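Long-range contacts in lipid A deacylase PagL (Pseudomonas aeruginosa, PDB 2ERV), which removes the primary fatty acyl chain at the 3 position of lipid A by hydrolysing its ester bond, as an enzyme of the bacterial outer membrane: residues Tyr17-Trp23 against Tyr40-Thr46; Ile75-Ala81 against Arg107-Lys113; Gln96-Ser100 against Lys133-Ile139. All coordinates share one frame; numbering follows the deposited sequence.

Contact 1 of 3, residues Tyr17-Trp23 against Tyr40-Thr46; sequences YRLGLSW and YWDAGYT. With CXE (pentaethylene glycol monodecyl ether), chain G.
Arg18 lies across Gly44 and Ser22 reaches for Asp42 on the inward face of an antiparallel strand pair in the PagL beta barrel. The two segments run at 165° to each other, and their pairing is continuous: Leu19 with Tyr45, Leu21 with Ala43 and Trp23 with Trp41 are hydrogen-bonded pairs, each using both backbone bonds. Between them fall the non-hydrogen-bonded pairs, of which Arg18-Thr46 and Ser22-Asp42 turn their side chains into the barrel. Gly44 leaves a low place on this inner face; Gly20, paired with it, likewise has no side chain. With CG anti to the backbone N (chi1 180°) and the chain extended to NE, Arg18 fills that hollow, laying one guanidinium face over Gly44 CA, which stands 3.3 Å from its plane. Its CG passes Thr46 OG1 at 3.4 Å, so the aliphatic part is packed as well.

The outward face has a different relief. Ala43 is its low point: the Trp23 ring meets it edge-on, CZ3 lying 3.9 Å from Ala43 CB. Beside this dip runs the detergent tail, with C7 at 3.7 Å from Leu21 CD1 and C6 at 4.0 Å from Tyr45 CB. This apolar surface is what a membrane-embedded barrel exposes to lipid, whereas the opposite face holds the buried charges. There Asp42 is divided between partners: OD2 takes the salt bridge from Arg18 and a second from Arg107, while Glu105 binds the other end of the Arg18 guanidinium. The carboxylate and guanidinium planes are nearly parallel, 16° apart, with OD2 approaching the guanidinium obliquely, and a water bridges Arg18 NH2 and Asp42 OD2. Ser22 OG donates to the remaining oxygen, Asp42 OD1, at 2.9 Å, meeting it on the anti side, out of the carboxylate plane.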
loop_
_atom_site.group_PDB
_atom_site.type_symbol
_atom_site.label_atom_id
_atom_site.label_comp_id
_atom_site.label_asym_id
_atom_site.label_seq_id
_atom_site.Cartn_x
_atom_site.Cartn_y
_atom_site.Cartn_z
ATOM N N TYR A 17 1.013 -6.487 8.583
ATOM C CA TYR A 17 2.377 -6.784 8.147
ATOM C C TYR A 17 2.234 -7.053 6.685
ATOM O O TYR A 17 1.379 -7.854 6.327
ATOM C CB TYR A 17 2.888 -8.072 8.848
ATOM C CG TYR A 17 2.928 -7.966 10.347
ATOM C CD1 TYR A 17 4.016 -7.372 11.002
ATOM C CD2 TYR A 17 1.869 -8.437 11.117
ATOM C CE1 TYR A 17 4.040 -7.263 12.402
ATOM C CE2 TYR A 17 1.880 -8.343 12.498
ATOM C CZ TYR A 17 2.958 -7.762 13.125
ATOM O OH TYR A 17 2.931 -7.660 14.490
ATOM N N ARG A 18 3.068 -6.443 5.836
ATOM C CA ARG A 18 2.870 -6.557 4.395
ATOM C C ARG A 18 4.150 -6.898 3.681
ATOM O O ARG A 18 5.187 -6.281 3.921
ATOM C CB ARG A 18 2.304 -5.245 3.813
ATOM C CG ARG A 18 2.081 -5.300 2.287
ATOM C CD ARG A 18 1.725 -3.937 1.766
ATOM N NE ARG A 18 1.684 -3.860 0.302
ATOM C CZ ARG A 18 0.597 -3.618 -0.411
ATOM N NH1 ARG A 18 -0.571 -3.451 0.192
ATOM N NH2 ARG A 18 0.685 -3.530 -1.749
ATOM N N LEU A 19 4.086 -7.873 2.790
ATOM C CA LEU A 19 5.255 -8.172 1.953
ATOM C C LEU A 19 4.830 -7.874 0.542
ATOM O O LEU A 19 3.693 -8.177 0.190
ATOM C CB LEU A 19 5.597 -9.652 2.077
ATOM C CG LEU A 19 6.332 -10.102 3.337
ATOM C CD1 LEU A 19 6.482 -11.664 3.268
ATOM C CD2 LEU A 19 7.748 -9.443 3.432
ATOM N N GLY A 20 5.719 -7.279 -0.261
ATOM C CA GLY A 20 5.299 -6.759 -1.539
ATOM C C GLY A 20 6.340 -6.945 -2.629
ATOM O O GLY A 20 7.527 -7.110 -2.364
ATOM N N LEU A 21 5.880 -6.930 -3.868
ATOM C CA LEU A 21 6.792 -6.879 -5.008
ATOM C C LEU A 21 6.317 -5.724 -5.869
ATOM O O LEU A 21 5.107 -5.542 -5.990
ATOM C CB LEU A 21 6.661 -8.174 -5.824
ATOM C CG LEU A 21 7.249 -9.481 -5.243
ATOM C CD1 LEU A 21 6.827 -10.717 -6.079
ATOM C CD2 LEU A 21 8.750 -9.346 -5.162
ATOM N N SER A 22 7.254 -4.976 -6.468
ATOM C CA SER A 22 6.980 -3.778 -7.231
ATOM C C SER A 22 7.716 -3.869 -8.548
ATOM O O SER A 22 8.861 -4.316 -8.552
ATOM C CB SER A 22 7.568 -2.524 -6.496
ATOM O OG SER A 22 6.875 -2.309 -5.294
ATOM N N TRP A 23 7.085 -3.392 -9.640
ATOM C CA TRP A 23 7.713 -3.324 -10.949
ATOM C C TRP A 23 7.628 -1.903 -11.494
ATOM O O TRP A 23 6.537 -1.399 -11.805
ATOM C CB TRP A 23 7.047 -4.301 -11.944
ATOM C CG TRP A 23 7.203 -5.738 -11.588
ATOM C CD1 TRP A 23 8.178 -6.615 -12.050
ATOM C CD2 TRP A 23 6.376 -6.500 -10.709
ATOM N NE1 TRP A 23 8.001 -7.857 -11.489
ATOM C CE2 TRP A 23 6.902 -7.823 -10.668
ATOM C CE3 TRP A 23 5.258 -6.204 -9.920
ATOM C CZ2 TRP A 23 6.344 -8.824 -9.875
ATOM C CZ3 TRP A 23 4.697 -7.214 -9.148
ATOM C CH2 TRP A 23 5.232 -8.504 -9.141
ATOM N N TYR A 40 4.643 2.583 -10.614
ATOM C CA TYR A 40 4.987 1.168 -10.546
ATOM C C TYR A 40 3.758 0.303 -10.322
ATOM O O TYR A 40 2.710 0.798 -9.848
ATOM C CB TYR A 40 6.090 0.884 -9.515
ATOM C CG TYR A 40 5.722 1.223 -8.080
ATOM C CD1 TYR A 40 5.908 2.516 -7.581
ATOM C CD2 TYR A 40 5.193 0.259 -7.241
ATOM C CE1 TYR A 40 5.594 2.824 -6.226
ATOM C CE2 TYR A 40 4.853 0.540 -5.933
ATOM C CZ TYR A 40 5.049 1.813 -5.428
ATOM O OH TYR A 40 4.739 2.053 -4.114
ATOM N N TRP A 41 3.879 -0.978 -10.679
ATOM C CA TRP A 41 2.817 -1.908 -10.392
ATOM C C TRP A 41 3.181 -2.492 -9.051
ATOM O O TRP A 41 4.304 -2.878 -8.859
ATOM C CB TRP A 41 2.808 -3.041 -11.402
ATOM C CG TRP A 41 2.489 -2.618 -12.787
ATOM C CD1 TRP A 41 3.340 -2.588 -13.872
ATOM C CD2 TRP A 41 1.219 -2.177 -13.258
ATOM N NE1 TRP A 41 2.662 -2.142 -14.987
ATOM C CE2 TRP A 41 1.352 -1.902 -14.641
ATOM C CE3 TRP A 41 -0.042 -2.021 -12.659
ATOM C CZ2 TRP A 41 0.277 -1.448 -15.421
ATOM C CZ3 TRP A 41 -1.120 -1.599 -13.448
ATOM C CH2 TRP A 41 -0.947 -1.317 -14.812
ATOM N N ASP A 42 2.222 -2.583 -8.153
ATOM C CA ASP A 42 2.513 -3.030 -6.794
ATOM C C ASP A 42 1.627 -4.252 -6.424
ATOM O O ASP A 42 0.387 -4.167 -6.447
ATOM C CB ASP A 42 2.288 -1.883 -5.808
ATOM C CG ASP A 42 2.973 -2.139 -4.475
ATOM O OD1 ASP A 42 4.109 -2.652 -4.486
ATOM O OD2 ASP A 42 2.496 -1.851 -3.370
ATOM N N ALA A 43 2.275 -5.361 -6.098
ATOM C CA ALA A 43 1.604 -6.580 -5.598
ATOM C C ALA A 43 1.897 -6.717 -4.089
ATOM O O ALA A 43 3.049 -6.551 -3.656
ATOM C CB ALA A 43 2.105 -7.808 -6.356
ATOM N N GLY A 44 0.865 -6.994 -3.296
ATOM C CA GLY A 44 1.016 -6.976 -1.849
ATOM C C GLY A 44 0.380 -8.193 -1.213
ATOM O O GLY A 44 -0.711 -8.633 -1.610
ATOM N N TYR A 45 1.071 -8.763 -0.236
ATOM C CA TYR A 45 0.449 -9.800 0.558
ATOM C C TYR A 45 0.424 -9.244 2.006
ATOM O O TYR A 45 1.470 -8.904 2.521
ATOM C CB TYR A 45 1.242 -11.128 0.474
ATOM C CG TYR A 45 0.922 -11.930 1.683
ATOM C CD1 TYR A 45 -0.343 -12.502 1.841
ATOM C CD2 TYR A 45 1.825 -12.005 2.750
ATOM C CE1 TYR A 45 -0.674 -13.181 3.000
ATOM C CE2 TYR A 45 1.503 -12.680 3.931
ATOM C CZ TYR A 45 0.247 -13.266 4.044
ATOM O OH TYR A 45 -0.088 -13.924 5.225
ATOM N N THR A 46 -0.745 -9.158 2.648
ATOM C CA THR A 46 -0.820 -8.468 3.958
ATOM C C THR A 46 -1.405 -9.415 4.947
ATOM O O THR A 46 -2.362 -10.115 4.630
ATOM C CB THR A 46 -1.689 -7.177 3.880
ATOM O OG1 THR A 46 -1.136 -6.282 2.882
ATOM C CG2 THR A 46 -1.663 -6.388 5.202
HETATM C C4 CXE G . 1.157 -11.092 -3.965
HETATM C C5 CXE G . 2.661 -11.139 -4.141
HETATM C C6 CXE G . 3.391 -10.781 -2.862
HETATM C C7 CXE G . 4.821 -11.285 -2.971
HETATM C C8 CXE G . 5.516 -11.356 -1.621
HETATM C C9 CXE G . 7.020 -11.398 -1.835
HETATM C C10 CXE G . 7.576 -12.693 -1.249
HETATM O O11 CXE G . 8.998 -12.618 -1.098
HETATM C C12 CXE G . 9.396 -12.525 0.274
HETATM C C13 CXE G . 10.323 -13.665 0.641
HETATM O O14 CXE G . 11.400 -13.106 1.377
HETATM C C15 CXE G . 12.295 -14.088 1.854
HETATM C C16 CXE G . 13.011 -13.493 3.065
HETATM O O HOH W 1 -1.684 -3.568 2.930
HETATM O O HOH W 2 -1.221 -3.363 -4.014
HETATM O O HOH W 3 3.351 -3.926 -1.901
#

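Contact 2 of 3, residues Ile75-Ala81 against Arg107-Lys113; sequences IKPFIEA and RIGAGLK. With CXE (pentaethylene glycol monodecyl ether), chain F; CXE (pentaethylene glycol monodecyl ether), chain E.
The Phe78 ring covers Gly111 across the strands: on one face Gly111 N sits 3.6 Å above the ring centre, and Gly111 CA makes a CH-pi contact at 4.0 Å from the centroid. Lys113 N lies at the ring edge, in plane. CG of Phe78 sits between backbone N and carbonyl carbon (chi1 67°), which folds the ring over the neighbouring strand, where the glycine has no side chain to obstruct it. The Arg107 guanidinium offers an edge to Glu80 OE2, but the planes are 60° apart and the salt bridge is long, NH2 to OE2 3.7 Å. Glu80 and Arg107 have stronger partners in Tyr40 and Asp42, respectively.

The backbones are antiparallel at 159°, with paired bonds at Lys76-Lys113, Phe78-Gly111 and Glu80-Gly109; the Gly109 N to Glu80 O bond is weak. On the outward face Ile75 CG2 packs against Leu112 CB at 3.7 Å and Ile79 meets Ala110. One detergent molecule follows this apolar strip, its C25 lying 3.4 Å from Gly111 O, while another touches Ile108 CD1.

Along the barrel wall, strand 57-70 adjoins the 75-81 side, with Val67 touching Phe78 and Val65 touching Glu80. Strand 119-128 flanks 107-113, with Ile125 on Arg107 inside and Ala124 on Ile108 outside.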
loop_
_atom_site.group_PDB
_atom_site.type_symbol
_atom_site.label_atom_id
_atom_site.label_comp_id
_atom_site.label_asym_id
_atom_site.label_seq_id
_atom_site.Cartn_x
_atom_site.Cartn_y
_atom_site.Cartn_z
ATOM N N ILE A 75 19.617 10.979 -2.390
ATOM C CA ILE A 75 18.228 10.922 -1.850
ATOM C C ILE A 75 17.210 11.670 -2.716
ATOM O O ILE A 75 17.312 12.891 -2.907
ATOM C CB ILE A 75 18.165 11.438 -0.378
ATOM C CG1 ILE A 75 19.331 10.865 0.421
ATOM C CG2 ILE A 75 16.834 11.061 0.242
ATOM C CD1 ILE A 75 19.253 11.094 1.892
ATOM N N LYS A 76 16.194 10.954 -3.208
ATOM C CA LYS A 76 15.093 11.605 -3.938
ATOM C C LYS A 76 13.800 11.467 -3.130
ATOM O O LYS A 76 13.263 10.372 -3.044
ATOM C CB LYS A 76 14.925 10.995 -5.365
ATOM C CG LYS A 76 16.247 11.085 -6.250
ATOM C CD LYS A 76 16.125 10.389 -7.631
ATOM C CE LYS A 76 17.414 10.536 -8.491
ATOM N NZ LYS A 76 18.710 10.585 -7.661
ATOM N N PRO A 77 13.277 12.558 -2.562
ATOM C CA PRO A 77 11.962 12.493 -1.938
ATOM C C PRO A 77 10.904 12.161 -2.957
ATOM O O PRO A 77 11.037 12.556 -4.143
ATOM C CB PRO A 77 11.727 13.903 -1.412
ATOM C CG PRO A 77 13.152 14.605 -1.404
ATOM C CD PRO A 77 13.857 13.921 -2.555
ATOM N N PHE A 78 9.834 11.464 -2.519
ATOM C CA PHE A 78 8.754 11.129 -3.452
ATOM C C PHE A 78 7.434 11.122 -2.719
ATOM O O PHE A 78 7.405 10.911 -1.503
ATOM C CB PHE A 78 8.994 9.770 -4.154
ATOM C CG PHE A 78 8.923 8.558 -3.224
ATOM C CD1 PHE A 78 10.095 8.016 -2.697
ATOM C CD2 PHE A 78 7.697 7.942 -2.913
ATOM C CE1 PHE A 78 10.053 6.898 -1.854
ATOM C CE2 PHE A 78 7.647 6.822 -2.046
ATOM C CZ PHE A 78 8.824 6.298 -1.528
ATOM N N ILE A 79 6.358 11.361 -3.456
ATOM C CA ILE A 79 5.017 11.087 -2.933
ATOM C C ILE A 79 4.325 10.103 -3.884
ATOM O O ILE A 79 4.647 10.027 -5.087
ATOM C CB ILE A 79 4.248 12.411 -2.754
ATOM C CG1 ILE A 79 4.371 13.270 -4.014
ATOM C CG2 ILE A 79 4.917 13.216 -1.648
ATOM C CD1 ILE A 79 3.494 14.537 -3.984
ATOM N N GLU A 80 3.409 9.292 -3.366
ATOM C CA GLU A 80 2.753 8.356 -4.243
ATOM C C GLU A 80 1.252 8.230 -3.926
ATOM O O GLU A 80 0.805 8.558 -2.818
ATOM C CB GLU A 80 3.470 6.995 -4.195
ATOM C CG GLU A 80 3.295 6.268 -2.874
ATOM C CD GLU A 80 3.936 4.878 -2.812
ATOM O OE1 GLU A 80 4.947 4.570 -3.527
ATOM O OE2 GLU A 80 3.420 4.081 -2.004
ATOM N N ALA A 81 0.491 7.748 -4.900
ATOM C CA ALA A 81 -0.978 7.531 -4.761
ATOM C C ALA A 81 -1.403 6.484 -5.739
ATOM O O ALA A 81 -0.956 6.485 -6.884
ATOM C CB ALA A 81 -1.763 8.845 -5.092
ATOM N N ARG A 107 -4.587 4.208 -1.808
ATOM C CA ARG A 107 -3.384 4.419 -1.021
ATOM C C ARG A 107 -2.713 5.748 -1.337
ATOM O O ARG A 107 -2.799 6.246 -2.476
ATOM C CB ARG A 107 -2.376 3.290 -1.290
ATOM C CG ARG A 107 -2.276 2.942 -2.765
ATOM C CD ARG A 107 -1.623 1.610 -3.021
ATOM N NE ARG A 107 -0.210 1.672 -2.674
ATOM C CZ ARG A 107 0.609 0.634 -2.786
ATOM N NH1 ARG A 107 0.149 -0.539 -3.172
ATOM N NH2 ARG A 107 1.870 0.779 -2.502
ATOM N N ILE A 108 -2.066 6.310 -0.325
ATOM C CA ILE A 108 -1.099 7.420 -0.498
ATOM C C ILE A 108 0.147 7.114 0.293
ATOM O O ILE A 108 0.132 6.252 1.162
ATOM C CB ILE A 108 -1.661 8.767 -0.028
ATOM C CG1 ILE A 108 -2.161 8.665 1.411
ATOM C CG2 ILE A 108 -2.788 9.197 -0.915
ATOM C CD1 ILE A 108 -2.251 10.004 2.122
ATOM N N GLY A 109 1.232 7.818 0.017
ATOM C CA GLY A 109 2.493 7.485 0.633
ATOM C C GLY A 109 3.499 8.596 0.323
ATOM O O GLY A 109 3.289 9.410 -0.597
ATOM N N ALA A 110 4.597 8.586 1.069
ATOM C CA ALA A 110 5.698 9.514 0.855
ATOM C C ALA A 110 6.968 8.841 1.385
ATOM O O ALA A 110 6.912 8.006 2.326
ATOM C CB ALA A 110 5.409 10.840 1.617
ATOM N N GLY A 111 8.107 9.131 0.777
ATOM C CA GLY A 111 9.341 8.688 1.375
ATOM C C GLY A 111 10.575 9.160 0.675
ATOM O O GLY A 111 10.581 10.196 0.016
ATOM N N LEU A 112 11.656 8.406 0.871
ATOM C CA LEU A 112 12.958 8.763 0.301
ATOM C C LEU A 112 13.448 7.613 -0.532
ATOM O O LEU A 112 13.430 6.444 -0.097
ATOM C CB LEU A 112 13.978 9.052 1.408
ATOM C CG LEU A 112 13.554 10.106 2.450
ATOM C CD1 LEU A 112 14.562 10.234 3.655
ATOM C CD2 LEU A 112 13.337 11.434 1.772
ATOM N N LYS A 113 13.888 7.932 -1.745
ATOM C CA LYS A 113 14.517 6.914 -2.531
ATOM C C LYS A 113 16.027 7.169 -2.605
ATOM O O LYS A 113 16.446 8.256 -2.994
ATOM C CB LYS A 113 13.913 6.836 -3.920
ATOM C CG LYS A 113 14.768 5.925 -4.850
ATOM C CD LYS A 113 14.013 4.773 -5.430
ATOM C CE LYS A 113 14.630 4.402 -6.767
ATOM N NZ LYS A 113 13.580 3.894 -7.658
HETATM O O17 CXE F . 4.653 18.293 -1.655
HETATM C C18 CXE F . 5.678 18.999 -0.955
HETATM C C19 CXE F . 6.281 18.076 0.099
HETATM O O20 CXE F . 6.570 16.811 -0.494
HETATM C C21 CXE F . 6.890 15.786 0.449
HETATM C C22 CXE F . 8.313 15.312 0.206
HETATM O O23 CXE F . 8.481 13.939 0.556
HETATM C C24 CXE F . 8.747 13.748 1.954
HETATM C C25 CXE F . 9.773 12.644 2.158
HETATM O O26 CXE F . 9.666 12.110 3.474
HETATM C C10 CXE E . 3.141 0.012 16.119
HETATM O O11 CXE E . 3.076 -0.105 14.697
HETATM C C12 CXE E . 2.825 1.162 14.100
HETATM C C13 CXE E . 3.982 1.546 13.181
HETATM O O14 CXE E . 3.423 2.233 12.065
HETATM C C15 CXE E . 3.996 3.510 11.824
HETATM C C16 CXE E . 2.908 4.435 11.322
HETATM O O17 CXE E . 3.437 5.168 10.236
HETATM C C18 CXE E . 2.810 6.437 10.078
HETATM C C19 CXE E . 2.161 6.543 8.707
HETATM O O20 CXE E . 0.887 7.168 8.870
HETATM C C21 CXE E . 0.733 8.404 8.160
HETATM C C22 CXE E . 0.943 8.141 6.680
HETATM O O23 CXE E . 0.535 9.264 5.903
HETATM C C24 CXE E . 0.971 9.112 4.557
HETATM C C25 CXE E . 1.594 10.435 4.179
HETATM O O26 CXE E . 1.405 10.630 2.794
#

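Contact 3 of 3, residues Gln96-Ser100 against Lys133-Ile139; sequences QNLGS and KQPNDGI
Gln96 bends at chi2 (-55°), which turns its amide toward the facing loop, where NE2 donates to Gly138 O at 3.1 Å, close to the amide plane. Asp137 keeps CG beside its own backbone N (chi1 -75°), and its OD2 thereby receives the Asn97 backbone N at 2.8 Å, approached from above the carboxylate plane. The return bond, Asp137 N to Asn97 O at 2.9 Å, makes a two-point grip between Asn97 and Asp137, although 133-139 has no regular strand pairing with 96-100.

Asn97 also shapes its own segment. Its OD1 accepts from Gly99 N, an Asx turn, and the side chains of Asn97 and Pro135 cross at about a right angle, with ND2 3.6 Å from Pro135 CG. Pro135 follows a cis peptide bond, part of the sharp bend in this loop. Gly99, with positive phi, lies close against Lys133, whose CG is 3.3 Å from Gly99 O. Apolar packing centres on Ile139, which meets Leu98 CD2 through CG2 at 4.1 Å and Gln96 CG through CG1.

A water link joins the centre. One water donates to Leu98 O and to Asn136 OD1 (2.7 Å) and accepts from Gly138 N, so three polar atoms of the two segments share one solvent molecule. Asn136 OD1 also accepts from the backbone N of Asn129, a residue critical for activity that follows the active-site Ser128. Asn129 ND2 in turn bonds to Lys133 O and Ser100 OG, one atom from each segment. Through Asn129 the network probably forms a second shell to Ser128, consistent with holding the Asn129 amide fixed.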
loop_
_atom_site.group_PDB
_atom_site.type_symbol
_atom_site.label_atom_id
_atom_site.label_comp_id
_atom_site.label_asym_id
_atom_site.label_seq_id
_atom_site.Cartn_x
_atom_site.Cartn_y
_atom_site.Cartn_z
ATOM N N GLN A 96 -13.409 -5.218 12.026
ATOM C CA GLN A 96 -14.232 -4.665 10.929
ATOM C C GLN A 96 -15.018 -5.731 10.166
ATOM O O GLN A 96 -14.497 -6.779 9.873
ATOM C CB GLN A 96 -13.362 -3.914 9.903
ATOM C CG GLN A 96 -12.421 -2.800 10.468
ATOM C CD GLN A 96 -13.160 -1.747 11.295
ATOM O OE1 GLN A 96 -13.075 -1.775 12.521
ATOM N NE2 GLN A 96 -13.842 -0.813 10.631
ATOM N N ASN A 97 -16.279 -5.442 9.843
ATOM C CA ASN A 97 -17.034 -6.303 8.931
ATOM C C ASN A 97 -17.030 -5.633 7.589
ATOM O O ASN A 97 -17.719 -4.623 7.384
ATOM C CB ASN A 97 -18.444 -6.526 9.450
ATOM C CG ASN A 97 -19.260 -7.493 8.580
ATOM O OD1 ASN A 97 -18.869 -7.869 7.489
ATOM N ND2 ASN A 97 -20.431 -7.835 9.058
ATOM N N LEU A 98 -16.189 -6.138 6.694
ATOM C CA LEU A 98 -16.040 -5.560 5.360
ATOM C C LEU A 98 -17.216 -5.826 4.415
ATOM O O LEU A 98 -17.355 -5.154 3.381
ATOM C CB LEU A 98 -14.775 -6.089 4.715
ATOM C CG LEU A 98 -13.463 -5.864 5.476
ATOM C CD1 LEU A 98 -12.362 -6.467 4.664
ATOM C CD2 LEU A 98 -13.297 -4.358 5.612
ATOM N N GLY A 99 -18.017 -6.846 4.727
ATOM C CA GLY A 99 -19.155 -7.209 3.868
ATOM C C GLY A 99 -18.766 -8.149 2.749
ATOM O O GLY A 99 -19.400 -9.193 2.544
ATOM N N SER A 100 -17.714 -7.780 2.032
ATOM C CA SER A 100 -17.192 -8.574 0.934
ATOM C C SER A 100 -15.700 -8.889 1.142
ATOM O O SER A 100 -14.986 -8.122 1.792
ATOM C CB SER A 100 -17.380 -7.830 -0.383
ATOM O OG SER A 100 -16.666 -6.608 -0.423
ATOM N N LYS A 133 -21.369 -3.890 -0.883
ATOM C CA LYS A 133 -21.858 -4.935 -0.018
ATOM C C LYS A 133 -21.815 -4.457 1.420
ATOM O O LYS A 133 -20.711 -4.172 1.957
ATOM C CB LYS A 133 -21.023 -6.206 -0.217
ATOM C CG LYS A 133 -21.350 -7.300 0.751
ATOM C CD LYS A 133 -22.625 -7.996 0.381
ATOM C CE LYS A 133 -22.658 -9.352 1.049
ATOM N NZ LYS A 133 -24.060 -9.867 1.011
ATOM N N GLN A 134 -22.987 -4.351 2.045
ATOM C CA GLN A 134 -23.091 -3.884 3.443
ATOM C C GLN A 134 -22.506 -4.928 4.389
ATOM O O GLN A 134 -22.540 -6.106 4.054
ATOM C CB GLN A 134 -24.570 -3.619 3.828
ATOM C CG GLN A 134 -25.179 -2.406 3.184
ATOM C CD GLN A 134 -24.191 -1.262 3.036
ATOM O OE1 GLN A 134 -23.478 -0.903 3.977
ATOM N NE2 GLN A 134 -24.110 -0.723 1.838
ATOM N N PRO A 135 -22.047 -4.553 5.596
ATOM C CA PRO A 135 -22.017 -3.172 6.095
ATOM C C PRO A 135 -20.801 -2.335 5.645
ATOM O O PRO A 135 -20.642 -1.185 6.101
ATOM C CB PRO A 135 -21.974 -3.354 7.619
ATOM C CG PRO A 135 -21.250 -4.620 7.784
ATOM C CD PRO A 135 -21.662 -5.526 6.635
ATOM N N ASN A 136 -19.957 -2.887 4.781
ATOM C CA ASN A 136 -18.816 -2.083 4.248
ATOM C C ASN A 136 -18.093 -1.262 5.313
ATOM O O ASN A 136 -18.035 -0.029 5.212
ATOM C CB ASN A 136 -19.333 -1.144 3.153
ATOM C CG ASN A 136 -18.193 -0.417 2.412
ATOM O OD1 ASN A 136 -17.107 -0.956 2.265
ATOM N ND2 ASN A 136 -18.472 0.775 1.908
ATOM N N ASP A 137 -17.555 -1.905 6.360
ATOM C CA ASP A 137 -16.970 -1.118 7.444
ATOM C C ASP A 137 -15.676 -0.409 6.983
ATOM O O ASP A 137 -15.242 0.568 7.593
ATOM C CB ASP A 137 -16.630 -1.970 8.652
ATOM C CG ASP A 137 -17.840 -2.395 9.465
ATOM O OD1 ASP A 137 -18.986 -1.962 9.184
ATOM O OD2 ASP A 137 -17.703 -3.142 10.463
ATOM N N GLY A 138 -15.068 -0.935 5.933
ATOM C CA GLY A 138 -13.719 -0.534 5.481
ATOM C C GLY A 138 -12.665 -0.900 6.531
ATOM O O GLY A 138 -12.991 -1.135 7.691
ATOM N N ILE A 139 -11.391 -0.900 6.144
ATOM C CA ILE A 139 -10.310 -1.012 7.118
ATOM C C ILE A 139 -9.078 -0.300 6.510
ATOM O O ILE A 139 -8.968 -0.126 5.278
ATOM C CB ILE A 139 -9.983 -2.502 7.394
ATOM C CG1 ILE A 139 -9.074 -2.692 8.660
ATOM C CG2 ILE A 139 -9.399 -3.136 6.160
ATOM C CD1 ILE A 139 -8.946 -4.149 9.138
HETATM O O HOH W 4 -15.606 -2.700 3.654
#

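Overall arrangement
From the N terminus, contact 1 comes first: strand 15-24 is joined to strand 35-48, closing the loop around residues 24-39. Contact 2 opens at 75-81 and closes at 107-113, enclosing the chain that runs out to strand 96-97 and back. Contact 3 starts within that enclosed part and ends beyond it at 133-139, so contacts 2 and 3 cross rather than nest. Contacts 1 and 2 join parts of the same barrel wall and meet inside it, where Tyr40 OH lies 2.6 Å from Glu80 OE1. Contact 3 ties strand 96-97 and the turn after it to the loop between strands 119-128 and 139-149; its centre is about 23 Å from that of contact 1.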